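HAT1-interacting factor 1 (Saccharomyces cerevisiae, PDB 4NQ0) acts as a nuclear histone chaperone specific for H3 and H4, working within the HAT-B histone acetyltransferase complex in chromatin assembly and telomere silencing. Local coordinates at residues K314-R319 with E324-R329; V238-G243 with I280-L285; R24-A29 with L58-L63. All blocks are in the same frame, centred on the assembly; numbering follows the deposited sequence.

Interaction 1 of 3, residues K314-R319 with E324-R329; sequences KHMTTR and ELQQAR
M316 sends its CG off beside the backbone N (chi1 -80°) and then bends at both chi2 and chi3, a curled shape that lays its thioether against Q326 and turns the terminal methyl to Q327. H315 takes the other choice, with CG anti to its N (chi1 -174°), which carries its imidazole to the amide end of Q326. The sulfur meets aliphatic carbon: M316 SD lies 3.6 Å from Q326 CB. Beyond it, M316 CE reaches the Q327 side chain, 3.9 Å from CG and 3.8 Å from NE2, the two chains crossing at about a right angle. The H315 ring and the Q326 amide are nearly perpendicular, their planes 85° apart, and H315 NE2 and Q326 NE2 stay 3.9 Å from each other, so this pair is held by van der Waals contact. The bent Q326 also offers OE1 to R329 NH1 in a weak bond of 3.1 Å, about one turn along the same helix, while L325 CD1 packs over the centre of one face of the R329 guanidinium. The chain turns away after M316 through a type I turn to R319, whose phi is positive; just before it, H315 O accepts from both T318 N and T318 OG1, the latter at 2.5 Å. The contact closes the hairpin-like turn between helices 298-316 and 323-344, within the region that binds the H2A-H2B dimer. Helix 273-290 packs against both partners: H315 touches T276, Q326 rests on I280, and R329 lies against I280 and F284.

Interaction 2 of 3, residues V238-G243 with I280-L285; sequences VYILMG and IQAEFL
I240 bears on A282 and L285 with two different methyls, and its torsions decide which goes where. CG1 stands beside the backbone N (chi1 -65°), and a further bend at chi2 swings CD1 to A282, whose CB lies 3.9 Å from I240 CD1. The other branch, CG2, is anti to the N and meets L285 instead, with I240 CG2 and L285 CD1 also 3.9 Å apart. L285 has its own CG beside the backbone N and an extended chi2 of 168°, which brings CD1 up to the isoleucine; this one methyl touches both methyls of I240, lying 4.1 Å from I240 CD1. The two side chains cross at about a right angle. The small A282 lets the long arm of I240 come close to helix 273-290, although the nearest CA pair, I240 and A282, is still 7.3 Å apart. The two helices are next but one in the chain and run in broadly the same sense, as expected when like helices of neighbouring hairpins stack in a TPR-type solenoid; residues 229-262 are a predicted TPR repeat. Helix 252-266, between them in sequence, supplies A262 and Y266 to the surroundings of I240. The contact itself is purely apolar and buried: methyl packing joins the helices without directional bonds, so its hold rests on shape and on the exclusion of water.

Interaction 3 of 3, residues R24-A29 with L58-L63; sequences RQVQIA and LPDPEL
V26 meets the N-cap D60 and two residues of the first turn of helix 61-77, E62 and L63, with its two methyls. CG2 lies beside the backbone N and takes two of them: it is 3.7 Å from L63 CD2 and also rests beside the D60 carboxylate, where D60 OD2 is 3.9 Å from V26 CG2. CG1, anti to the N (chi1 163°), meets the aliphatic root of the glutamate, with V26 CG1 to E62 CB at 3.8 Å. The CA atoms of V26 and L63 are 6.0 Å apart. The contact packs the first helix of the chain, 14-34, against the third, 61-77, in an all-helical fold, with helix 38-51 between them in sequence. As N-cap, D60 accepts from E62 N through OD1 at 2.8 Å, on the anti side and 30° out of the carboxylate plane. An alanine at D60 would leave the E62 amide without its capping acceptor and is likely to fray the first turn that presents E62 and L63 to V26. Farther out, the bent chain of E62 carries OE1 to a salt bridge with K30, one turn beyond V26. Helix 38-51 sets L49 against L63 and C45 against A29.

Overall arrangement
From the N terminus, interaction 3 comes first: it brings the start of helix 61-77 back against helix 14-34, closing a loop of 28 residues that contains helix 38-51. Interaction 2 follows, joining helix 229-248 to helix 273-290 across 36 residues that include helix 252-266. Interaction 1 closes the shortest loop, with four residues between its segments, at the turn from helix 298-316 to helix 323-344. The three are in series, neither nested nor crossed. Interactions 1 and 2, with centres 18 Å apart, touch where Q326 and R329 pack on I280, Q281 and F284, so helix 273-290 belongs to both neighbourhoods. Interaction 3 stands apart, its centre about 23 Å from that of interaction 2 and 36 Å from that of interaction 1.

Interaction 1 of 3, residues K314-R319 with E324-R329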
ATOM      1  N   LYS A 314       3.459  23.620   6.352  1.00 35.05           N
ATOM      2  CA  LYS A 314       2.103  24.150   6.486  1.00 35.52           C
ATOM      3  C   LYS A 314       1.287  23.366   7.507  1.00 35.62           C
ATOM      4  O   LYS A 314       0.532  23.942   8.288  1.00 36.00           O
ATOM      5  CB  LYS A 314       1.384  24.128   5.136  1.00 35.58           C
ATOM      6  CG  LYS A 314       0.128  24.997   5.073  1.00 36.90           C
ATOM      7  CD  LYS A 314      -0.850  24.490   4.016  1.00 36.44           C
ATOM      8  N   HIS A 315       1.435  22.046   7.480  1.00 34.45           N
ATOM      9  CA  HIS A 315       0.766  21.169   8.432  1.00 34.37           C
ATOM     10  C   HIS A 315       1.186  21.467   9.885  1.00 35.34           C
ATOM     11  O   HIS A 315       0.359  21.426  10.804  1.00 35.28           O
ATOM     12  CB  HIS A 315       1.059  19.706   8.075  1.00 33.35           C
ATOM     13  CG  HIS A 315       0.309  18.717   8.903  1.00 32.31           C
ATOM     14  ND1 HIS A 315      -1.067  18.703   8.975  1.00 32.89           N
ATOM     15  CD2 HIS A 315       0.738  17.705   9.693  1.00 31.81           C
ATOM     16  CE1 HIS A 315      -1.453  17.730   9.780  1.00 31.70           C
ATOM     17  NE2 HIS A 315      -0.377  17.106  10.225  1.00 31.84           N
ATOM     18  N   MET A 316       2.468  21.770  10.073  1.00 35.39           N
ATOM     19  CA  MET A 316       3.022  22.050  11.391  1.00 36.79           C
ATOM     20  C   MET A 316       2.441  23.314  12.020  1.00 37.71           C
ATOM     21  O   MET A 316       2.326  23.400  13.251  1.00 38.50           O
ATOM     22  CB  MET A 316       4.553  22.139  11.318  1.00 37.00           C
ATOM     23  CG  MET A 316       5.248  20.765  11.291  1.00 38.60           C
ATOM     24  SD  MET A 316       4.825  19.781  12.752  1.00 46.69           S
ATOM     25  CE  MET A 316       5.326  20.881  14.091  1.00 46.03           C
ATOM     26  N   THR A 317       2.060  24.278  11.182  1.00 37.23           N
ATOM     27  CA  THR A 317       1.443  25.505  11.666  1.00 38.07           C
ATOM     28  C   THR A 317       0.073  25.242  12.308  1.00 39.14           C
ATOM     29  O   THR A 317      -0.427  26.096  13.029  1.00 40.57           O
ATOM     30  CB  THR A 317       1.263  26.554  10.555  1.00 37.86           C
ATOM     31  OG1 THR A 317       0.273  26.100   9.627  1.00 37.01           O
ATOM     32  CG2 THR A 317       2.582  26.833   9.826  1.00 36.01           C
ATOM     33  N   THR A 318      -0.527  24.079  12.042  1.00 38.44           N
ATOM     34  CA  THR A 318      -1.786  23.696  12.689  1.00 39.55           C
ATOM     35  C   THR A 318      -1.571  23.021  14.054  1.00 40.14           C
ATOM     36  O   THR A 318      -2.537  22.611  14.681  1.00 40.72           O
ATOM     37  CB  THR A 318      -2.625  22.709  11.821  1.00 38.89           C
ATOM     38  OG1 THR A 318      -1.972  21.435  11.780  1.00 36.76           O
ATOM     39  CG2 THR A 318      -2.829  23.244  10.399  1.00 38.96           C
ATOM     40  N   ARG A 319      -0.315  22.888  14.486  1.00 40.19           N
ATOM     41  CA  ARG A 319       0.019  22.267  15.774  1.00 41.07           C
ATOM     42  C   ARG A 319      -0.670  20.897  15.922  1.00 41.51           C
ATOM     43  O   ARG A 319      -1.496  20.705  16.812  1.00 41.64           O
ATOM     44  CB  ARG A 319      -0.359  23.196  16.939  1.00 42.38           C
ATOM     45  CG  ARG A 319       0.241  24.582  16.848  1.00 41.94           C
ATOM     46  CD  ARG A 319      -0.118  25.434  18.052  1.00 42.35           C
ATOM     47  NE  ARG A 319       0.606  26.694  18.030  1.00 42.33           N
ATOM     48  CZ  ARG A 319       0.248  27.776  17.340  1.00 41.90           C
ATOM     49  NH1 ARG A 319       1.005  28.862  17.392  1.00 40.51           N
ATOM     50  NH2 ARG A 319      -0.863  27.786  16.611  1.00 42.25           N
ATOM     51  N   GLU A 324       6.035  15.782  16.953  1.00 46.99           N
ATOM     52  CA  GLU A 324       7.412  15.269  16.969  1.00 47.21           C
ATOM     53  C   GLU A 324       7.694  14.348  15.769  1.00 45.34           C
ATOM     54  O   GLU A 324       8.780  14.390  15.199  1.00 44.83           O
ATOM     55  CB  GLU A 324       7.754  14.564  18.291  1.00 48.64           C
ATOM     56  CG  GLU A 324       6.715  13.573  18.798  1.00 51.35           C
ATOM     57  CD  GLU A 324       5.776  14.170  19.849  1.00 55.40           C
ATOM     58  OE1 GLU A 324       6.274  14.579  20.920  1.00 58.37           O
ATOM     59  OE2 GLU A 324       4.544  14.216  19.603  1.00 57.53           O
ATOM     60  N   LEU A 325       6.717  13.532  15.392  1.00 44.29           N
ATOM     61  CA  LEU A 325       6.834  12.699  14.197  1.00 42.93           C
ATOM     62  C   LEU A 325       6.955  13.586  12.956  1.00 42.13           C
ATOM     63  O   LEU A 325       7.827  13.378  12.109  1.00 41.42           O
ATOM     64  CB  LEU A 325       5.607  11.805  14.047  1.00 42.79           C
ATOM     65  CG  LEU A 325       5.638  10.572  13.124  1.00 41.40           C
ATOM     66  CD1 LEU A 325       4.419  10.601  12.238  1.00 40.91           C
ATOM     67  CD2 LEU A 325       6.907  10.457  12.295  1.00 41.20           C
ATOM     68  N   GLN A 326       6.079  14.580  12.860  1.00 41.78           N
ATOM     69  CA  GLN A 326       6.072  15.469  11.706  1.00 41.00           C
ATOM     70  C   GLN A 326       7.360  16.301  11.664  1.00 40.86           C
ATOM     71  O   GLN A 326       7.898  16.551  10.590  1.00 39.78           O
ATOM     72  CB  GLN A 326       4.841  16.380  11.721  1.00 41.37           C
ATOM     73  CG  GLN A 326       3.485  15.663  11.830  1.00 42.06           C
ATOM     74  CD  GLN A 326       3.184  14.742  10.663  1.00 42.41           C
ATOM     75  OE1 GLN A 326       3.948  14.657   9.699  1.00 41.89           O
ATOM     76  NE2 GLN A 326       2.053  14.047  10.745  1.00 41.77           N
ATOM     77  N   GLN A 327       7.855  16.706  12.830  1.00 41.53           N
ATOM     78  CA  GLN A 327       9.143  17.402  12.918  1.00 41.81           C
ATOM     79  C   GLN A 327      10.284  16.503  12.443  1.00 40.38           C
ATOM     80  O   GLN A 327      11.162  16.957  11.715  1.00 39.85           O
ATOM     81  CB  GLN A 327       9.416  17.896  14.348  1.00 43.66           C
ATOM     82  CG  GLN A 327       8.830  19.289  14.667  1.00 46.49           C
ATOM     83  CD  GLN A 327       8.783  19.609  16.167  1.00 50.19           C
ATOM     84  OE1 GLN A 327       9.230  18.815  17.006  1.00 53.22           O
ATOM     85  NE2 GLN A 327       8.235  20.776  16.504  1.00 51.56           N
ATOM     86  N   ALA A 328      10.263  15.236  12.856  1.00 39.49           N
ATOM     87  CA  ALA A 328      11.247  14.248  12.403  1.00 38.70           C
ATOM     88  C   ALA A 328      11.215  14.102  10.874  1.00 37.11           C
ATOM     89  O   ALA A 328      12.250  14.195  10.222  1.00 36.50           O
ATOM     90  CB  ALA A 328      11.007  12.897  13.078  1.00 38.73           C
ATOM     91  N   ARG A 329      10.023  13.916  10.308  1.00 36.29           N
ATOM     92  CA  ARG A 329       9.864  13.816   8.844  1.00 35.51           C
ATOM     93  C   ARG A 329      10.428  15.033   8.115  1.00 35.46           C
ATOM     94  O   ARG A 329      11.146  14.912   7.109  1.00 34.94           O
ATOM     95  CB  ARG A 329       8.394  13.645   8.469  1.00 34.83           C
ATOM     96  CG  ARG A 329       7.809  12.284   8.819  1.00 35.69           C
ATOM     97  CD  ARG A 329       6.310  12.276   8.562  1.00 36.82           C
ATOM     98  NE  ARG A 329       5.699  10.975   8.822  1.00 37.88           N
ATOM     99  CZ  ARG A 329       4.386  10.748   8.863  1.00 39.68           C
ATOM    100  NH1 ARG A 329       3.512  11.733   8.662  1.00 40.78           N
ATOM    101  NH2 ARG A 329       3.938   9.524   9.109  1.00 40.85           N
TER

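Interaction 2 of 3, residues V238-G243 with I280-L285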
ATOM      1  N   VAL A 238      -3.566  -0.218   0.702  1.00 26.62           N
ATOM      2  CA  VAL A 238      -2.912  -1.347   0.050  1.00 25.74           C
ATOM      3  C   VAL A 238      -1.695  -0.884  -0.742  1.00 25.71           C
ATOM      4  O   VAL A 238      -0.643  -1.553  -0.724  1.00 25.19           O
ATOM      5  CB  VAL A 238      -3.870  -2.127  -0.857  1.00 25.88           C
ATOM      6  CG1 VAL A 238      -3.095  -3.148  -1.724  1.00 24.79           C
ATOM      7  CG2 VAL A 238      -4.940  -2.814  -0.001  1.00 25.49           C
ATOM      8  N   TYR A 239      -1.824   0.252  -1.425  1.00 25.42           N
ATOM      9  CA  TYR A 239      -0.715   0.776  -2.225  1.00 25.56           C
ATOM     10  C   TYR A 239       0.455   1.176  -1.334  1.00 25.61           C
ATOM     11  O   TYR A 239       1.607   0.937  -1.697  1.00 26.64           O
ATOM     12  CB  TYR A 239      -1.154   1.940  -3.134  1.00 25.30           C
ATOM     13  CG  TYR A 239      -1.788   1.503  -4.440  1.00 25.87           C
ATOM     14  CD1 TYR A 239      -1.135   0.617  -5.291  1.00 26.67           C
ATOM     15  CD2 TYR A 239      -3.026   1.992  -4.837  1.00 25.82           C
ATOM     16  CE1 TYR A 239      -1.700   0.217  -6.493  1.00 27.10           C
ATOM     17  CE2 TYR A 239      -3.603   1.598  -6.031  1.00 26.32           C
ATOM     18  CZ  TYR A 239      -2.941   0.711  -6.848  1.00 26.84           C
ATOM     19  OH  TYR A 239      -3.521   0.336  -8.015  1.00 25.83           O
ATOM     20  N   ILE A 240       0.176   1.765  -0.172  1.00 26.01           N
ATOM     21  CA  ILE A 240       1.230   2.069   0.801  1.00 26.41           C
ATOM     22  C   ILE A 240       1.955   0.790   1.226  1.00 26.94           C
ATOM     23  O   ILE A 240       3.187   0.750   1.265  1.00 27.84           O
ATOM     24  CB  ILE A 240       0.702   2.800   2.073  1.00 26.96           C
ATOM     25  CG1 ILE A 240       0.144   4.198   1.744  1.00 26.46           C
ATOM     26  CG2 ILE A 240       1.810   2.920   3.123  1.00 27.49           C
ATOM     27  CD1 ILE A 240       1.168   5.198   1.177  1.00 28.13           C
ATOM     28  N   LEU A 241       1.205  -0.258   1.541  1.00 27.27           N
ATOM     29  CA  LEU A 241       1.813  -1.535   1.932  1.00 27.91           C
ATOM     30  C   LEU A 241       2.655  -2.112   0.795  1.00 27.20           C
ATOM     31  O   LEU A 241       3.761  -2.568   1.023  1.00 26.52           O
ATOM     32  CB  LEU A 241       0.745  -2.567   2.323  1.00 28.37           C
ATOM     33  CG  LEU A 241       0.889  -3.323   3.644  1.00 31.69           C
ATOM     34  CD1 LEU A 241      -0.197  -4.427   3.703  1.00 32.62           C
ATOM     35  CD2 LEU A 241       2.285  -3.924   3.882  1.00 32.50           C
ATOM     36  N   MET A 242       2.118  -2.107  -0.420  1.00 26.82           N
ATOM     37  CA  MET A 242       2.884  -2.529  -1.590  1.00 27.08           C
ATOM     38  C   MET A 242       4.189  -1.743  -1.681  1.00 27.13           C
ATOM     39  O   MET A 242       5.249  -2.319  -1.864  1.00 26.28           O
ATOM     40  CB  MET A 242       2.083  -2.331  -2.867  1.00 27.38           C
ATOM     41  CG  MET A 242       1.000  -3.355  -3.077  1.00 28.80           C
ATOM     42  SD  MET A 242       0.191  -3.011  -4.631  1.00 32.12           S
ATOM     43  CE  MET A 242      -0.788  -4.487  -4.825  1.00 31.68           C
ATOM     44  N   GLY A 243       4.102  -0.428  -1.495  1.00 27.52           N
ATOM     45  CA  GLY A 243       5.285   0.415  -1.525  1.00 28.28           C
ATOM     46  C   GLY A 243       6.294   0.046  -0.459  1.00 29.14           C
ATOM     47  O   GLY A 243       7.487  -0.090  -0.746  1.00 29.35           O
ATOM     48  N   ILE A 280      -0.134  13.233   4.147  1.00 33.74           N
ATOM     49  CA  ILE A 280       1.185  13.672   4.606  1.00 33.50           C
ATOM     50  C   ILE A 280       2.143  12.495   4.688  1.00 33.30           C
ATOM     51  O   ILE A 280       3.287  12.582   4.255  1.00 33.16           O
ATOM     52  CB  ILE A 280       1.120  14.351   6.005  1.00 34.29           C
ATOM     53  CG1 ILE A 280       0.300  15.652   5.964  1.00 34.22           C
ATOM     54  CG2 ILE A 280       2.522  14.640   6.528  1.00 33.86           C
ATOM     55  CD1 ILE A 280       0.859  16.696   5.064  1.00 34.55           C
ATOM     56  N   GLN A 281       1.674  11.392   5.255  1.00 33.42           N
ATOM     57  CA  GLN A 281       2.476  10.172   5.328  1.00 33.03           C
ATOM     58  C   GLN A 281       2.952   9.692   3.943  1.00 31.85           C
ATOM     59  O   GLN A 281       4.119   9.358   3.766  1.00 31.23           O
ATOM     60  CB  GLN A 281       1.681   9.064   6.020  1.00 33.56           C
ATOM     61  CG  GLN A 281       2.393   7.721   6.007  1.00 34.24           C
ATOM     62  CD  GLN A 281       1.623   6.632   6.709  1.00 35.45           C
ATOM     63  OE1 GLN A 281       0.405   6.507   6.558  1.00 35.61           O
ATOM     64  NE2 GLN A 281       2.341   5.812   7.460  1.00 35.28           N
ATOM     65  N   ALA A 282       2.040   9.661   2.975  1.00 31.18           N
ATOM     66  CA  ALA A 282       2.354   9.227   1.608  1.00 30.29           C
ATOM     67  C   ALA A 282       3.363  10.162   0.907  1.00 29.83           C
ATOM     68  O   ALA A 282       4.288   9.701   0.224  1.00 28.89           O
ATOM     69  CB  ALA A 282       1.078   9.120   0.790  1.00 29.70           C
ATOM     70  N   GLU A 283       3.190  11.471   1.090  1.00 30.19           N
ATOM     71  CA  GLU A 283       4.157  12.444   0.572  1.00 30.33           C
ATOM     72  C   GLU A 283       5.541  12.191   1.126  1.00 30.12           C
ATOM     73  O   GLU A 283       6.515  12.237   0.384  1.00 30.25           O
ATOM     74  CB  GLU A 283       3.756  13.875   0.902  1.00 30.95           C
ATOM     75  CG  GLU A 283       2.463  14.342   0.251  1.00 32.51           C
ATOM     76  CD  GLU A 283       2.635  14.861  -1.168  1.00 34.92           C
ATOM     77  OE1 GLU A 283       3.711  14.629  -1.778  1.00 34.80           O
ATOM     78  OE2 GLU A 283       1.668  15.503  -1.664  1.00 36.03           O
ATOM     79  N   PHE A 284       5.644  11.910   2.423  1.00 30.46           N
ATOM     80  CA  PHE A 284       6.964  11.661   3.023  1.00 30.18           C
ATOM     81  C   PHE A 284       7.576  10.359   2.517  1.00 30.03           C
ATOM     82  O   PHE A 284       8.792  10.291   2.249  1.00 30.02           O
ATOM     83  CB  PHE A 284       6.893  11.647   4.553  1.00 30.97           C
ATOM     84  CG  PHE A 284       8.160  11.165   5.209  1.00 30.40           C
ATOM     85  CD1 PHE A 284       9.277  11.981   5.272  1.00 30.78           C
ATOM     86  CD2 PHE A 284       8.237   9.889   5.737  1.00 30.89           C
ATOM     87  CE1 PHE A 284      10.459  11.531   5.848  1.00 31.92           C
ATOM     88  CE2 PHE A 284       9.409   9.428   6.328  1.00 32.04           C
ATOM     89  CZ  PHE A 284      10.523  10.254   6.381  1.00 32.94           C
ATOM     90  N   LEU A 285       6.756   9.315   2.402  1.00 29.59           N
ATOM     91  CA  LEU A 285       7.267   8.015   1.942  1.00 29.31           C
ATOM     92  C   LEU A 285       7.808   8.097   0.515  1.00 28.48           C
ATOM     93  O   LEU A 285       8.820   7.481   0.199  1.00 29.20           O
ATOM     94  CB  LEU A 285       6.192   6.928   2.072  1.00 29.05           C
ATOM     95  CG  LEU A 285       5.803   6.527   3.499  1.00 30.22           C
ATOM     96  CD1 LEU A 285       4.524   5.672   3.497  1.00 30.89           C
ATOM     97  CD2 LEU A 285       6.935   5.791   4.219  1.00 29.83           C
TER

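Interaction 3 of 3, residues R24-A29 with L58-L63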
ATOM      1  N   ARG A  24     -14.997 -14.803  11.100  1.00 33.24           N
ATOM      2  CA  ARG A  24     -14.337 -15.142  12.356  1.00 33.45           C
ATOM      3  C   ARG A  24     -12.843 -15.382  12.126  1.00 32.08           C
ATOM      4  O   ARG A  24     -12.007 -14.927  12.904  1.00 31.56           O
ATOM      5  CB  ARG A  24     -14.985 -16.363  13.000  1.00 34.63           C
ATOM      6  CG  ARG A  24     -14.607 -16.534  14.475  1.00 38.40           C
ATOM      7  CD  ARG A  24     -15.206 -17.795  15.085  1.00 41.79           C
ATOM      8  NE  ARG A  24     -16.638 -17.902  14.812  1.00 44.94           N
ATOM      9  CZ  ARG A  24     -17.206 -18.779  13.983  1.00 46.85           C
ATOM     10  NH1 ARG A  24     -18.525 -18.767  13.828  1.00 49.41           N
ATOM     11  NH2 ARG A  24     -16.482 -19.676  13.313  1.00 48.90           N
ATOM     12  N   GLN A  25     -12.510 -16.076  11.040  1.00 30.87           N
ATOM     13  CA  GLN A  25     -11.107 -16.356  10.701  1.00 30.14           C
ATOM     14  C   GLN A  25     -10.277 -15.088  10.443  1.00 29.80           C
ATOM     15  O   GLN A  25      -9.119 -15.007  10.862  1.00 29.69           O
ATOM     16  CB  GLN A  25     -11.024 -17.295   9.497  1.00 30.01           C
ATOM     17  CG  GLN A  25     -11.625 -18.693   9.717  1.00 29.72           C
ATOM     18  CD  GLN A  25     -11.417 -19.209  11.127  1.00 31.21           C
ATOM     19  OE1 GLN A  25     -10.280 -19.411  11.582  1.00 32.05           O
ATOM     20  NE2 GLN A  25     -12.513 -19.415  11.834  1.00 31.05           N
ATOM     21  N   VAL A  26     -10.870 -14.115   9.752  1.00 29.64           N
ATOM     22  CA  VAL A  26     -10.257 -12.798   9.554  1.00 29.92           C
ATOM     23  C   VAL A  26      -9.932 -12.138  10.906  1.00 31.02           C
ATOM     24  O   VAL A  26      -8.825 -11.658  11.114  1.00 30.79           O
ATOM     25  CB  VAL A  26     -11.181 -11.866   8.720  1.00 29.68           C
ATOM     26  CG1 VAL A  26     -10.759 -10.388   8.857  1.00 30.09           C
ATOM     27  CG2 VAL A  26     -11.195 -12.295   7.267  1.00 28.05           C
ATOM     28  N   GLN A  27     -10.895 -12.146  11.827  1.00 32.90           N
ATOM     29  CA  GLN A  27     -10.693 -11.571  13.160  1.00 34.38           C
ATOM     30  C   GLN A  27      -9.586 -12.279  13.946  1.00 34.74           C
ATOM     31  O   GLN A  27      -8.773 -11.627  14.619  1.00 34.48           O
ATOM     32  CB  GLN A  27     -11.999 -11.566  13.963  1.00 35.77           C
ATOM     33  CG  GLN A  27     -13.013 -10.535  13.467  1.00 37.67           C
ATOM     34  CD  GLN A  27     -12.463  -9.101  13.464  1.00 40.75           C
ATOM     35  OE1 GLN A  27     -12.051  -8.564  14.506  1.00 42.41           O
ATOM     36  NE2 GLN A  27     -12.439  -8.483  12.274  1.00 41.22           N
ATOM     37  N   ILE A  28      -9.556 -13.606  13.858  1.00 34.61           N
ATOM     38  CA  ILE A  28      -8.508 -14.380  14.510  1.00 34.93           C
ATOM     39  C   ILE A  28      -7.150 -14.052  13.886  1.00 34.62           C
ATOM     40  O   ILE A  28      -6.177 -13.818  14.600  1.00 34.77           O
ATOM     41  CB  ILE A  28      -8.788 -15.896  14.424  1.00 35.10           C
ATOM     42  CG1 ILE A  28     -10.002 -16.268  15.277  1.00 36.33           C
ATOM     43  CG2 ILE A  28      -7.597 -16.698  14.901  1.00 35.50           C
ATOM     44  CD1 ILE A  28     -10.501 -17.676  15.021  1.00 35.56           C
ATOM     45  N   ALA A  29      -7.096 -14.028  12.554  1.00 34.04           N
ATOM     46  CA  ALA A  29      -5.864 -13.753  11.830  1.00 33.97           C
ATOM     47  C   ALA A  29      -5.369 -12.337  12.129  1.00 34.53           C
ATOM     48  O   ALA A  29      -4.182 -12.124  12.324  1.00 34.03           O
ATOM     49  CB  ALA A  29      -6.077 -13.930  10.332  1.00 33.22           C
ATOM     50  N   LEU A  58     -17.113 -14.269  -3.128  1.00 43.19           N
ATOM     51  CA  LEU A  58     -15.854 -13.537  -3.122  1.00 41.30           C
ATOM     52  C   LEU A  58     -15.290 -13.489  -1.715  1.00 39.49           C
ATOM     53  O   LEU A  58     -15.984 -13.088  -0.793  1.00 39.46           O
ATOM     54  CB  LEU A  58     -16.062 -12.120  -3.655  1.00 41.82           C
ATOM     55  CG  LEU A  58     -15.782 -11.884  -5.146  1.00 42.62           C
ATOM     56  CD1 LEU A  58     -15.880 -13.171  -5.961  1.00 42.84           C
ATOM     57  CD2 LEU A  58     -16.719 -10.802  -5.694  1.00 42.90           C
ATOM     58  N   PRO A  59     -14.018 -13.887  -1.542  1.00 37.38           N
ATOM     59  CA  PRO A  59     -13.441 -13.876  -0.213  1.00 35.92           C
ATOM     60  C   PRO A  59     -13.185 -12.463   0.288  1.00 34.73           C
ATOM     61  O   PRO A  59     -13.125 -11.518  -0.504  1.00 34.50           O
ATOM     62  CB  PRO A  59     -12.126 -14.625  -0.397  1.00 35.37           C
ATOM     63  CG  PRO A  59     -11.766 -14.402  -1.758  1.00 36.55           C
ATOM     64  CD  PRO A  59     -13.036 -14.309  -2.549  1.00 37.13           C
ATOM     65  N   ASP A  60     -13.061 -12.338   1.602  1.00 33.25           N
ATOM     66  CA  ASP A  60     -12.818 -11.059   2.252  1.00 32.48           C
ATOM     67  C   ASP A  60     -11.419 -10.590   1.855  1.00 30.99           C
ATOM     68  O   ASP A  60     -10.466 -11.338   2.008  1.00 29.97           O
ATOM     69  CB  ASP A  60     -12.928 -11.248   3.767  1.00 32.77           C
ATOM     70  CG  ASP A  60     -12.916  -9.933   4.539  1.00 34.30           C
ATOM     71  OD1 ASP A  60     -12.164  -9.012   4.163  1.00 35.49           O
ATOM     72  OD2 ASP A  60     -13.671  -9.829   5.541  1.00 37.48           O
ATOM     73  N   PRO A  61     -11.295  -9.360   1.323  1.00 30.25           N
ATOM     74  CA  PRO A  61      -9.957  -8.852   0.970  1.00 29.42           C
ATOM     75  C   PRO A  61      -8.974  -8.828   2.147  1.00 29.57           C
ATOM     76  O   PRO A  61      -7.762  -8.906   1.934  1.00 28.49           O
ATOM     77  CB  PRO A  61     -10.224  -7.432   0.459  1.00 29.65           C
ATOM     78  CG  PRO A  61     -11.680  -7.155   0.721  1.00 30.04           C
ATOM     79  CD  PRO A  61     -12.375  -8.421   0.974  1.00 30.31           C
ATOM     80  N   GLU A  62      -9.481  -8.713   3.375  1.00 29.88           N
ATOM     81  CA  GLU A  62      -8.619  -8.793   4.560  1.00 30.56           C
ATOM     82  C   GLU A  62      -7.840 -10.099   4.679  1.00 29.70           C
ATOM     83  O   GLU A  62      -6.759 -10.107   5.252  1.00 29.78           O
ATOM     84  CB  GLU A  62      -9.432  -8.608   5.831  1.00 32.27           C
ATOM     85  CG  GLU A  62     -10.077  -7.267   5.974  1.00 35.32           C
ATOM     86  CD  GLU A  62      -9.326  -6.399   6.937  1.00 41.19           C
ATOM     87  OE1 GLU A  62      -9.768  -6.319   8.107  1.00 45.48           O
ATOM     88  OE2 GLU A  62      -8.277  -5.830   6.534  1.00 44.75           O
ATOM     89  N   LEU A  63      -8.380 -11.204   4.159  1.00 29.22           N
ATOM     90  CA  LEU A  63      -7.639 -12.461   4.140  1.00 28.36           C
ATOM     91  C   LEU A  63      -6.346 -12.307   3.347  1.00 28.33           C
ATOM     92  O   LEU A  63      -5.309 -12.841   3.731  1.00 28.06           O
ATOM     93  CB  LEU A  63      -8.475 -13.604   3.559  1.00 28.38           C
ATOM     94  CG  LEU A  63      -9.633 -14.088   4.447  1.00 27.77           C
ATOM     95  CD1 LEU A  63     -10.596 -14.923   3.648  1.00 27.38           C
ATOM     96  CD2 LEU A  63      -9.127 -14.863   5.653  1.00 25.16           C
TER